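Local coordinates for phosphoribosylaminoimidazole-succinocarboxamide synthase (Saccharomyces cerevisiae, PDB 2CNQ), which joins CAIR and L-aspartate, at the cost of ATP, to make SAICAR in de novo purine biosynthesis, at residues L117-R122 and P157-S162; K197-C202 and A214-E219; R122-G127 and S151-E156. All blocks are in the same frame, centred on the assembly; numbering follows the deposited sequence. Where two conformers were deposited one is given.

Contact 1. Residues L117-R122 and P157-S162; sequences LEVIVR and PIFTPS. With AMZ (aminoimidazole 4-carboxamide ribonucleotide), chain C.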
loop_
_atom_site.group_PDB
_atom_site.type_symbol
_atom_site.label_atom_id
_atom_site.label_comp_id
_atom_site.label_asym_id
_atom_site.label_seq_id
_atom_site.Cartn_x
_atom_site.Cartn_y
_atom_site.Cartn_z
ATOM N N LEU A 117 0.759 6.241 -11.860
ATOM C CA LEU A 117 1.383 7.008 -10.812
ATOM C C LEU A 117 1.299 6.246 -9.549
ATOM O O LEU A 117 0.330 5.560 -9.301
ATOM C CB LEU A 117 0.636 8.305 -10.564
ATOM C CG LEU A 117 0.565 9.270 -11.718
ATOM C CD1 LEU A 117 -0.412 10.363 -11.402
ATOM C CD2 LEU A 117 1.930 9.835 -12.010
ATOM N N GLU A 118 2.291 6.400 -8.718
ATOM C CA GLU A 118 2.146 6.093 -7.320
ATOM C C GLU A 118 1.535 7.325 -6.717
ATOM O O GLU A 118 2.117 8.393 -6.720
ATOM C CB GLU A 118 3.459 5.820 -6.665
ATOM C CG GLU A 118 4.284 4.784 -7.308
ATOM C CD GLU A 118 3.693 3.409 -7.309
ATOM O OE1 GLU A 118 4.427 2.513 -7.776
ATOM O OE2 GLU A 118 2.569 3.152 -6.889
ATOM N N VAL A 119 0.318 7.189 -6.259
ATOM C CA VAL A 119 -0.454 8.324 -5.795
ATOM C C VAL A 119 -0.184 8.481 -4.331
ATOM O O VAL A 119 -0.921 8.018 -3.489
ATOM C CB VAL A 119 -1.909 8.129 -6.128
ATOM C CG1 VAL A 119 -2.733 9.278 -5.627
ATOM C CG2 VAL A 119 -2.083 7.959 -7.626
ATOM N N ILE A 120 0.935 9.104 -4.043
ATOM C CA ILE A 120 1.379 9.283 -2.694
ATOM C C ILE A 120 0.788 10.539 -2.151
ATOM O O ILE A 120 0.782 11.574 -2.793
ATOM C CB ILE A 120 2.875 9.327 -2.636
ATOM C CG1 ILE A 120 3.445 8.007 -3.088
ATOM C CG2 ILE A 120 3.376 9.704 -1.274
ATOM C CD1 ILE A 120 4.876 8.099 -3.496
ATOM N N VAL A 121 0.281 10.452 -0.938
ATOM C CA VAL A 121 -0.133 11.593 -0.174
ATOM C C VAL A 121 0.663 11.612 1.081
ATOM O O VAL A 121 0.797 10.612 1.738
ATOM C CB VAL A 121 -1.616 11.567 0.148
ATOM C CG1 VAL A 121 -1.980 12.804 0.935
ATOM C CG2 VAL A 121 -2.419 11.483 -1.097
ATOM N N ARG A 122 1.182 12.782 1.391
ATOM C CA ARG A 122 1.947 12.984 2.590
ATOM C C ARG A 122 1.232 13.944 3.485
ATOM O O ARG A 122 0.986 15.066 3.124
ATOM C CB ARG A 122 3.301 13.520 2.284
ATOM C CG ARG A 122 4.047 12.683 1.293
ATOM C CD ARG A 122 5.383 13.291 1.002
ATOM N NE ARG A 122 6.022 12.613 -0.092
ATOM C CZ ARG A 122 6.786 11.566 0.031
ATOM N NH1 ARG A 122 7.170 11.123 1.192
ATOM N NH2 ARG A 122 7.188 10.964 -1.061
ATOM N N PRO A 157 -2.324 18.036 3.752
ATOM C CA PRO A 157 -1.665 16.916 3.091
ATOM C C PRO A 157 -1.432 17.215 1.655
ATOM O O PRO A 157 -2.205 17.937 1.049
ATOM C CB PRO A 157 -2.676 15.791 3.255
ATOM C CG PRO A 157 -3.485 16.200 4.420
ATOM C CD PRO A 157 -3.633 17.677 4.279
ATOM N N ILE A 158 -0.376 16.642 1.119
ATOM C CA ILE A 158 0.012 16.944 -0.210
ATOM C C ILE A 158 0.142 15.712 -1.043
ATOM O O ILE A 158 0.688 14.694 -0.644
ATOM C CB ILE A 158 1.261 17.767 -0.250
ATOM C CG1 ILE A 158 2.420 17.178 0.499
ATOM C CG2 ILE A 158 0.924 19.180 0.269
ATOM C CD1 ILE A 158 3.693 17.892 0.262
ATOM N N PHE A 159 -0.385 15.817 -2.250
ATOM C CA PHE A 159 -0.178 14.852 -3.290
ATOM C C PHE A 159 1.210 15.011 -3.842
ATOM O O PHE A 159 1.584 16.061 -4.312
ATOM C CB PHE A 159 -1.205 15.114 -4.358
ATOM C CG PHE A 159 -0.948 14.401 -5.643
ATOM C CD1 PHE A 159 -0.770 15.129 -6.795
ATOM C CD2 PHE A 159 -0.955 13.033 -5.731
ATOM C CE1 PHE A 159 -0.641 14.498 -8.005
ATOM C CE2 PHE A 159 -0.777 12.409 -6.934
ATOM C CZ PHE A 159 -0.636 13.152 -8.072
ATOM N N THR A 160 1.972 13.934 -3.776
ATOM C CA THR A 160 3.343 13.941 -4.185
ATOM C C THR A 160 3.575 12.699 -5.001
ATOM O O THR A 160 3.956 11.666 -4.496
ATOM C CB THR A 160 4.283 14.045 -3.016
ATOM O OG1 THR A 160 4.178 12.886 -2.201
ATOM C CG2 THR A 160 3.998 15.239 -2.177
ATOM N N PRO A 161 3.286 12.745 -6.273
ATOM C CA PRO A 161 3.314 11.529 -7.067
ATOM C C PRO A 161 4.683 11.029 -7.305
ATOM O O PRO A 161 5.632 11.772 -7.340
ATOM C CB PRO A 161 2.656 11.945 -8.365
ATOM C CG PRO A 161 2.915 13.415 -8.436
ATOM C CD PRO A 161 2.850 13.907 -7.027
ATOM N N SER A 162 4.757 9.740 -7.558
ATOM C CA SER A 162 5.932 9.172 -8.121
ATOM C C SER A 162 5.552 8.393 -9.339
ATOM O O SER A 162 4.424 7.994 -9.524
ATOM C CB SER A 162 6.652 8.342 -7.091
ATOM O OG SER A 162 6.174 7.055 -7.104
HETATM O O5 AMZ C . 4.961 0.541 -3.195
HETATM C C6 AMZ C . 5.405 1.589 -3.615
HETATM N N2 AMZ C . 5.892 1.741 -4.841
HETATM C C3A AMZ C . 5.404 2.778 -2.785
HETATM C C7A AMZ C . 4.989 2.844 -1.490
HETATM N N3 AMZ C . 4.421 1.938 -0.673
HETATM N N1 AMZ C . 5.853 3.983 -3.175
HETATM C C5 AMZ C . 5.706 4.789 -2.148
HETATM N N AMZ C . 5.194 4.102 -1.102
HETATM C C1 AMZ C . 4.831 4.665 0.174
HETATM C C2 AMZ C . 5.875 4.503 1.239
HETATM C C3 AMZ C . 5.594 5.671 2.140
HETATM O O2 AMZ C . 4.505 5.297 2.954
HETATM O O1 AMZ C . 5.740 3.241 1.857
HETATM O O AMZ C . 4.731 6.047 -0.025
HETATM C C AMZ C . 5.164 6.732 1.141
HETATM C C4 AMZ C . 6.234 7.714 0.791
HETATM O O3 AMZ C . 7.437 7.003 0.552
HETATM P P AMZ C . 8.778 7.839 0.335
HETATM O OP1 AMZ C . 8.678 8.508 -0.996
HETATM O O4 AMZ C . 9.859 6.784 0.365
HETATM O OP2 AMZ C . 8.919 8.847 1.429
#
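I120 O takes an almost straight bond from T160 N, 2.8 Å long and 177° at the hydrogen, and the CA of F159 leans on the same oxygen. Pairs lie on both sides of it: R122 and I158 bond reciprocally through N and O, as do E118 and S162. Between them V119 sits at the centre of an inverse gamma turn, so the pairing is interrupted before it resumes at E118. The R122 side chain runs extended from CG to NE and crosses T160 at about a right angle. Its NE meets T160 OG1 at 2.8 Å, a weak, bent bond. That hydroxyl lies between its backbone N and carbonyl carbon (chi1 65°), which brings it to the guanidinium edge. Farther out, NH1 reaches OP2 of AMZ and NH2 reaches OP1, each at 2.9 Å and nearly straight, while I120 CG2 covers one guanidinium face toward its rim. NH2 also bonds H140, which helps fix the group's rotation. F159 points the other way, its CE2 3.9 Å from V119 CG1, against A192 of helix 185-209. This is an antiparallel pair at the edge of the mixed sheet, with the nucleotide's phosphate site on one face.

Contact 2. Residues K197-C202 and A214-E219; sequences KLYSKC and ADTKFE. With AMZ (aminoimidazole 4-carboxamide ribonucleotide), chain C; ADP (adenosine-5'-diphosphate), chain B.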
loop_
_atom_site.group_PDB
_atom_site.type_symbol
_atom_site.label_atom_id
_atom_site.label_comp_id
_atom_site.label_asym_id
_atom_site.label_seq_id
_atom_site.Cartn_x
_atom_site.Cartn_y
_atom_site.Cartn_z
ATOM N N LYS A 197 -8.248 13.874 -0.366
ATOM C CA LYS A 197 -9.493 13.707 0.323
ATOM C C LYS A 197 -9.547 12.376 1.035
ATOM O O LYS A 197 -9.914 12.295 2.182
ATOM C CB LYS A 197 -10.617 13.825 -0.662
ATOM C CG LYS A 197 -11.936 13.941 -0.001
ATOM C CD LYS A 197 -13.049 14.094 -0.986
ATOM C CE LYS A 197 -13.075 15.436 -1.615
ATOM N NZ LYS A 197 -14.395 15.666 -2.272
ATOM N N LEU A 198 -9.184 11.317 0.324
ATOM C CA LEU A 198 -9.194 10.006 0.919
ATOM C C LEU A 198 -8.228 9.946 2.050
ATOM O O LEU A 198 -8.532 9.453 3.112
ATOM C CB LEU A 198 -8.875 8.938 -0.099
ATOM C CG LEU A 198 -9.807 8.841 -1.282
ATOM C CD1 LEU A 198 -9.324 7.790 -2.223
ATOM C CD2 LEU A 198 -11.217 8.560 -0.853
ATOM N N TYR A 199 -7.037 10.425 1.826
ATOM C CA TYR A 199 -6.053 10.416 2.862
ATOM C C TYR A 199 -6.536 11.151 4.079
ATOM O O TYR A 199 -6.402 10.664 5.166
ATOM C CB TYR A 199 -4.752 11.037 2.376
ATOM C CG TYR A 199 -3.830 11.310 3.493
ATOM C CD1 TYR A 199 -3.033 10.338 3.996
ATOM C CD2 TYR A 199 -3.790 12.551 4.062
ATOM C CE1 TYR A 199 -2.224 10.586 5.082
ATOM C CE2 TYR A 199 -2.994 12.810 5.142
ATOM C CZ TYR A 199 -2.212 11.815 5.644
ATOM O OH TYR A 199 -1.463 12.147 6.714
ATOM N N SER A 200 -7.065 12.340 3.908
ATOM C CA SER A 200 -7.457 13.121 5.051
ATOM C C SER A 200 -8.516 12.433 5.847
ATOM O O SER A 200 -8.477 12.465 7.063
ATOM C CB SER A 200 -7.937 14.477 4.628
ATOM O OG SER A 200 -6.815 15.253 4.285
ATOM N N LYS A 201 -9.475 11.830 5.186
ATOM C CA LYS A 201 -10.507 11.120 5.892
ATOM C C LYS A 201 -9.910 10.010 6.691
ATOM O O LYS A 201 -10.259 9.797 7.835
ATOM C CB LYS A 201 -11.510 10.594 4.912
ATOM C CG LYS A 201 -12.602 9.825 5.563
ATOM C CD LYS A 201 -13.677 9.392 4.613
ATOM C CE LYS A 201 -14.629 8.463 5.287
ATOM N NZ LYS A 201 -15.853 8.274 4.540
ATOM N N CYS A 202 -9.018 9.258 6.089
ATOM C CA CYS A 202 -8.409 8.167 6.777
ATOM C C CYS A 202 -7.490 8.633 7.871
ATOM O O CYS A 202 -7.434 8.033 8.921
ATOM C CB CYS A 202 -7.683 7.272 5.804
ATOM S SG CYS A 202 -8.761 6.514 4.627
ATOM N N ALA A 214 1.398 8.923 8.396
ATOM C CA ALA A 214 2.307 9.933 7.968
ATOM C C ALA A 214 2.171 10.201 6.496
ATOM O O ALA A 214 2.163 11.336 6.058
ATOM C CB ALA A 214 3.692 9.529 8.268
ATOM N N ASP A 215 2.078 9.131 5.739
ATOM C CA ASP A 215 1.989 9.197 4.321
ATOM C C ASP A 215 1.474 7.864 3.839
ATOM O O ASP A 215 1.384 6.901 4.577
ATOM C CB ASP A 215 3.326 9.600 3.714
ATOM C CG ASP A 215 4.460 8.718 4.078
ATOM O OD1 ASP A 215 5.578 9.244 4.050
ATOM O OD2 ASP A 215 4.250 7.525 4.314
ATOM N N THR A 216 1.119 7.830 2.578
ATOM C CA THR A 216 0.617 6.620 2.015
ATOM C C THR A 216 0.695 6.715 0.522
ATOM O O THR A 216 0.696 7.784 -0.032
ATOM C CB THR A 216 -0.834 6.389 2.439
ATOM O OG1 THR A 216 -1.189 5.045 2.197
ATOM C CG2 THR A 216 -1.807 7.262 1.743
ATOM N N LYS A 217 0.725 5.559 -0.096
ATOM C CA LYS A 217 0.675 5.415 -1.516
ATOM C C LYS A 217 -0.578 4.733 -1.891
ATOM O O LYS A 217 -0.813 3.604 -1.503
ATOM C CB LYS A 217 1.874 4.627 -1.986
ATOM C CG LYS A 217 1.932 4.416 -3.477
ATOM C CD LYS A 217 1.185 3.231 -4.008
ATOM C CE LYS A 217 1.823 1.943 -3.625
ATOM N NZ LYS A 217 1.027 0.760 -4.034
ATOM N N PHE A 218 -1.400 5.417 -2.643
ATOM C CA PHE A 218 -2.563 4.836 -3.260
ATOM C C PHE A 218 -2.207 4.496 -4.684
ATOM O O PHE A 218 -1.328 5.066 -5.265
ATOM C CB PHE A 218 -3.701 5.825 -3.294
ATOM C CG PHE A 218 -4.196 6.290 -1.978
ATOM C CD1 PHE A 218 -4.684 5.412 -1.049
ATOM C CD2 PHE A 218 -4.219 7.622 -1.691
ATOM C CE1 PHE A 218 -5.217 5.872 0.112
ATOM C CE2 PHE A 218 -4.741 8.090 -0.516
ATOM C CZ PHE A 218 -5.236 7.224 0.382
ATOM N N GLU A 219 -2.994 3.613 -5.245
ATOM C CA GLU A 219 -3.044 3.410 -6.649
ATOM C C GLU A 219 -4.441 3.587 -7.102
ATOM O O GLU A 219 -5.378 3.151 -6.465
ATOM C CB GLU A 219 -2.544 2.047 -7.052
ATOM C CG GLU A 219 -1.110 1.861 -6.692
ATOM C CD GLU A 219 -0.478 0.643 -7.265
ATOM O OE1 GLU A 219 0.563 0.244 -6.709
ATOM O OE2 GLU A 219 -1.007 0.106 -8.250
HETATM O O5 AMZ C . 4.961 0.541 -3.195
HETATM C C6 AMZ C . 5.405 1.589 -3.615
HETATM N N2 AMZ C . 5.892 1.741 -4.841
HETATM C C3A AMZ C . 5.404 2.778 -2.785
HETATM C C7A AMZ C . 4.989 2.844 -1.490
HETATM N N3 AMZ C . 4.421 1.938 -0.673
HETATM N N1 AMZ C . 5.853 3.983 -3.175
HETATM C C5 AMZ C . 5.706 4.789 -2.148
HETATM N N AMZ C . 5.194 4.102 -1.102
HETATM C C1 AMZ C . 4.831 4.665 0.174
HETATM C C2 AMZ C . 5.875 4.503 1.239
HETATM C C3 AMZ C . 5.594 5.671 2.140
HETATM O O2 AMZ C . 4.505 5.297 2.954
HETATM O O1 AMZ C . 5.740 3.241 1.857
HETATM O O AMZ C . 4.731 6.047 -0.025
HETATM C C AMZ C . 5.164 6.732 1.141
HETATM C C4 AMZ C . 6.234 7.714 0.791
HETATM O O3 AMZ C . 7.437 7.003 0.552
HETATM P P AMZ C . 8.778 7.839 0.335
HETATM O OP1 AMZ C . 8.678 8.508 -0.996
HETATM O O4 AMZ C . 9.859 6.784 0.365
HETATM O OP2 AMZ C . 8.919 8.847 1.429
HETATM P PB ADP B . 4.455 -4.093 -7.054
HETATM O O1B ADP B . 4.110 -3.209 -5.948
HETATM O O2B ADP B . 4.551 -3.380 -8.336
HETATM O O3B ADP B . 5.629 -4.933 -6.919
HETATM P PA ADP B . 2.355 -5.808 -6.165
HETATM O O1A ADP B . 1.833 -4.840 -5.199
HETATM O O2A ADP B . 3.064 -6.983 -5.684
HETATM O O3A ADP B . 3.229 -5.082 -7.251
HETATM O "O5'" ADP B . 1.201 -6.344 -7.085
HETATM C "C5'" ADP B . 0.071 -5.606 -7.490
HETATM C "C4'" ADP B . 0.199 -5.263 -8.944
HETATM O "O4'" ADP B . -1.130 -5.224 -9.460
HETATM C "C3'" ADP B . 0.768 -3.902 -9.200
HETATM O "O3'" ADP B . 1.348 -3.855 -10.481
HETATM C "C2'" ADP B . -0.464 -3.038 -9.224
HETATM O "O2'" ADP B . -0.281 -1.816 -9.866
HETATM C "C1'" ADP B . -1.397 -3.928 -9.955
HETATM N N9 ADP B . -2.795 -3.687 -9.759
HETATM C C8 ADP B . -3.394 -3.332 -8.620
HETATM N N7 ADP B . -4.696 -3.286 -8.726
HETATM C C5 ADP B . -4.945 -3.623 -10.001
HETATM C C6 ADP B . -6.123 -3.798 -10.765
HETATM N N6 ADP B . -7.315 -3.624 -10.231
HETATM N N1 ADP B . -6.019 -4.076 -12.059
HETATM C C2 ADP B . -4.815 -4.290 -12.580
HETATM N N3 ADP B . -3.651 -4.237 -11.950
HETATM C C4 ADP B . -3.734 -3.893 -10.666
#
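Helix 197-202 lies across strand 214-219 with the axes 10.0 Å apart at closest and their directions 134° apart, so strand side chains bridge the gap to the helix, with no hydrogen bond between the two. F218 and T216 point their side chains at the helix. The F218 ring comes up end first: its CZ is 4.1 Å from L198 CB, and the backbone N of Y199 lies near the ring plane, at the edge. T216 CG2 covers one face of that ring toward the rim, and also meets CD1 of Y199 at 4.0 Å, where the two side chains slide past each other in opposite directions. With CG anti to the backbone N (chi1 167°), the Y199 ring runs along the strand toward its start, where OH bonds I213 O. T216 OG1 turns instead to S241.

The alternate residues face the ligands. D215 OD2 accepts the ribose hydroxyl O2 of AMZ at 2.6 Å, and R242 forms a salt bridge with OD1, which probably steadies the carboxylate. K217 lays its CB 3.5 Å from the imidazole nitrogen N of AMZ. Its chain then bends at chi2 and chi3, which carries NZ to E219 OE1, a 2.8 Å salt bridge on the anti side of the carboxylate; D233 is a second partner of this ammonium. The other oxygen, E219 OE2, takes the O2' hydroxyl of ADP at 2.6 Å, so a single strand serves AMZ and this ADP. The strand thus turns one face to helix 185-209 and the other to the AMZ and ADP sites of the synthetase.

Contact 3. Residues R122-G127 and S151-E156; sequences RGYITG and SQEFPE. With AMZ (aminoimidazole 4-carboxamide ribonucleotide), chain C.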
loop_
_atom_site.group_PDB
_atom_site.type_symbol
_atom_site.label_atom_id
_atom_site.label_comp_id
_atom_site.label_asym_id
_atom_site.label_seq_id
_atom_site.Cartn_x
_atom_site.Cartn_y
_atom_site.Cartn_z
ATOM N N ARG A 122 1.182 12.782 1.391
ATOM C CA ARG A 122 1.947 12.984 2.590
ATOM C C ARG A 122 1.232 13.944 3.485
ATOM O O ARG A 122 0.986 15.066 3.124
ATOM C CB ARG A 122 3.301 13.520 2.284
ATOM C CG ARG A 122 4.047 12.683 1.293
ATOM C CD ARG A 122 5.383 13.291 1.002
ATOM N NE ARG A 122 6.022 12.613 -0.092
ATOM C CZ ARG A 122 6.786 11.566 0.031
ATOM N NH1 ARG A 122 7.170 11.123 1.192
ATOM N NH2 ARG A 122 7.188 10.964 -1.061
ATOM N N GLY A 123 0.912 13.492 4.666
ATOM C CA GLY A 123 0.415 14.385 5.679
ATOM C C GLY A 123 1.490 14.975 6.523
ATOM O O GLY A 123 1.302 16.025 7.134
ATOM N N TYR A 124 2.618 14.305 6.577
ATOM C CA TYR A 124 3.703 14.618 7.450
ATOM C C TYR A 124 4.942 14.429 6.666
ATOM O O TYR A 124 5.023 13.592 5.771
ATOM C CB TYR A 124 3.721 13.683 8.631
ATOM C CG TYR A 124 2.517 13.800 9.492
ATOM C CD1 TYR A 124 1.298 13.297 9.086
ATOM C CD2 TYR A 124 2.592 14.409 10.717
ATOM C CE1 TYR A 124 0.202 13.418 9.884
ATOM C CE2 TYR A 124 1.484 14.517 11.515
ATOM C CZ TYR A 124 0.302 14.031 11.090
ATOM O OH TYR A 124 -0.813 14.115 11.858
ATOM N N ILE A 125 5.951 15.208 7.002
ATOM C CA ILE A 125 7.145 15.200 6.218
ATOM C C ILE A 125 8.118 14.196 6.741
ATOM O O ILE A 125 8.606 14.292 7.847
ATOM C CB ILE A 125 7.714 16.600 6.095
ATOM C CG1 ILE A 125 8.773 16.602 5.026
ATOM C CG2 ILE A 125 8.213 17.195 7.393
ATOM C CD1 ILE A 125 9.196 17.969 4.611
ATOM N N THR A 126 8.424 13.209 5.923
ATOM C CA THR A 126 9.324 12.172 6.280
ATOM C C THR A 126 9.833 11.553 5.020
ATOM O O THR A 126 9.492 11.941 3.932
ATOM C CB THR A 126 8.626 11.147 7.191
ATOM O OG1 THR A 126 9.582 10.240 7.681
ATOM C CG2 THR A 126 7.559 10.376 6.487
ATOM N N GLY A 127 10.702 10.594 5.150
ATOM C CA GLY A 127 11.074 9.811 4.016
ATOM C C GLY A 127 11.694 10.645 2.951
ATOM O O GLY A 127 12.493 11.543 3.211
ATOM N N SER A 151 9.175 15.003 10.443
ATOM C CA SER A 151 7.931 14.397 10.831
ATOM C C SER A 151 6.833 15.355 11.080
ATOM O O SER A 151 5.778 14.920 11.453
ATOM C CB SER A 151 8.056 13.465 12.030
ATOM O OG SER A 151 9.135 12.590 11.866
ATOM N N GLN A 152 7.063 16.643 10.889
ATOM C CA GLN A 152 6.039 17.607 11.130
ATOM C C GLN A 152 4.932 17.422 10.129
ATOM O O GLN A 152 5.135 17.057 8.973
ATOM C CB GLN A 152 6.606 18.989 11.048
ATOM C CG GLN A 152 5.638 20.073 11.429
ATOM C CD GLN A 152 6.317 21.377 11.675
ATOM O OE1 GLN A 152 7.521 21.425 11.868
ATOM N NE2 GLN A 152 5.554 22.449 11.635
ATOM N N GLU A 153 3.747 17.756 10.576
ATOM C CA GLU A 153 2.610 17.770 9.736
ATOM C C GLU A 153 2.712 18.894 8.740
ATOM O O GLU A 153 3.047 20.013 9.106
ATOM C CB GLU A 153 1.363 17.941 10.593
ATOM C CG GLU A 153 0.065 17.722 9.872
ATOM C CD GLU A 153 -1.101 17.443 10.803
ATOM O OE1 GLU A 153 -2.079 16.828 10.341
ATOM O OE2 GLU A 153 -1.038 17.823 11.985
ATOM N N PHE A 154 2.409 18.616 7.487
ATOM C CA PHE A 154 2.255 19.676 6.538
ATOM C C PHE A 154 1.013 20.466 6.888
ATOM O O PHE A 154 0.097 19.972 7.462
ATOM C CB PHE A 154 2.085 19.117 5.155
ATOM C CG PHE A 154 3.321 18.530 4.593
ATOM C CD1 PHE A 154 4.340 19.333 4.137
ATOM C CD2 PHE A 154 3.465 17.161 4.481
ATOM C CE1 PHE A 154 5.458 18.792 3.585
ATOM C CE2 PHE A 154 4.580 16.623 3.939
ATOM C CZ PHE A 154 5.586 17.427 3.494
ATOM N N PRO A 155 0.942 21.709 6.454
ATOM C CA PRO A 155 -0.284 22.462 6.697
ATOM C C PRO A 155 -1.511 21.795 6.161
ATOM O O PRO A 155 -2.558 21.810 6.783
ATOM C CB PRO A 155 -0.024 23.774 5.977
ATOM C CG PRO A 155 1.427 23.885 5.894
ATOM C CD PRO A 155 1.988 22.522 5.829
ATOM N N GLU A 156 -1.351 21.187 4.994
ATOM C CA GLU A 156 -2.370 20.372 4.400
ATOM C C GLU A 156 -1.672 19.177 3.803
ATOM O O GLU A 156 -0.553 19.281 3.370
ATOM C CB GLU A 156 -3.062 21.104 3.274
ATOM C CG GLU A 156 -3.858 22.291 3.695
ATOM C CD GLU A 156 -4.990 21.957 4.609
ATOM O OE1 GLU A 156 -5.471 20.813 4.585
ATOM O OE2 GLU A 156 -5.438 22.864 5.339
HETATM O O5 AMZ C . 4.961 0.541 -3.195
HETATM C C6 AMZ C . 5.405 1.589 -3.615
HETATM N N2 AMZ C . 5.892 1.741 -4.841
HETATM C C3A AMZ C . 5.404 2.778 -2.785
HETATM C C7A AMZ C . 4.989 2.844 -1.490
HETATM N N3 AMZ C . 4.421 1.938 -0.673
HETATM N N1 AMZ C . 5.853 3.983 -3.175
HETATM C C5 AMZ C . 5.706 4.789 -2.148
HETATM N N AMZ C . 5.194 4.102 -1.102
HETATM C C1 AMZ C . 4.831 4.665 0.174
HETATM C C2 AMZ C . 5.875 4.503 1.239
HETATM C C3 AMZ C . 5.594 5.671 2.140
HETATM O O2 AMZ C . 4.505 5.297 2.954
HETATM O O1 AMZ C . 5.740 3.241 1.857
HETATM O O AMZ C . 4.731 6.047 -0.025
HETATM C C AMZ C . 5.164 6.732 1.141
HETATM C C4 AMZ C . 6.234 7.714 0.791
HETATM O O3 AMZ C . 7.437 7.003 0.552
HETATM P P AMZ C . 8.778 7.839 0.335
HETATM O OP1 AMZ C . 8.678 8.508 -0.996
HETATM O O4 AMZ C . 9.859 6.784 0.365
HETATM O OP2 AMZ C . 8.919 8.847 1.429
HETATM O O HOH W 1 -0.904 17.475 6.511
HETATM O O HOH W 2 -1.455 16.394 7.237
HETATM O O HOH W 3 -0.564 15.363 14.195
HETATM O O HOH W 4 10.437 11.084 10.039
#
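Y124 and E153 face each other as an antiparallel non-hydrogen-bonded pair, a single beta bridge beyond the corner at G123, where the chain leaves strand 113-122. Two backbone bonds flank the pair, F154 N to G123 O and I125 N to Q152 O, both 2.8 Å long. A third, S151 N to I125 O, is more bent, at 134°. In the conformer given here, E153 CG lies over one face of the tyrosine ring in a CH-pi contact, and the glutamate's extended chain carries its carboxylate on across the ring toward OH, the two planes only 15° apart. S151 O meets the same ring at its edge, in plane, 3.3 Å from Y124 CD2.

F154 packs instead on I125 and R122. Its ring end abuts I125, CZ to CB at 3.5 Å, with the two side chains crossing at about a right angle, while CE2 presses on the backbone carbon of Y124 and on CB of R122. V139 touches all three of R122, I125 and F154, and W130 and Y133 of helix 127-136 back I125.

Farther out, S151 O also accepts from Y249 OH, Q152 OE1 bonds K149 N, and a water bonds Y124 OH. Beyond I125 the chain runs to G127, whose lack of a side chain lets the phosphate come close, with OP2 of AMZ 3.5 Å from G127 CA. S151 OG hydrogen-bonds E253 O, and one water bridges the two segments: it sits 2.6 Å from T126 OG1 and donates to S151 OG at 2.7 Å.

How the contacts relate
All three contacts meet around one mixed sheet and all touch AMZ. Strand 113-122 lies between 153-159, its partner in contact 1, and 211-223, where V119 and V121 bond F218 and T216 of contact 2. The centres of contacts 1 and 2 are about 9 Å apart, and contact 3 lies about 12 Å from each. Along the chain contact 3 is nested within the loop that contact 1 closes, and the two share R122; contact 2 follows both. A214 O, which probably accepts from G123 N and Y124 N, ties contact 2 to contact 3. Residues that contact AMZ, from distant parts of the sequence, are thereby gathered on neighbouring strands and the loop after 113-122.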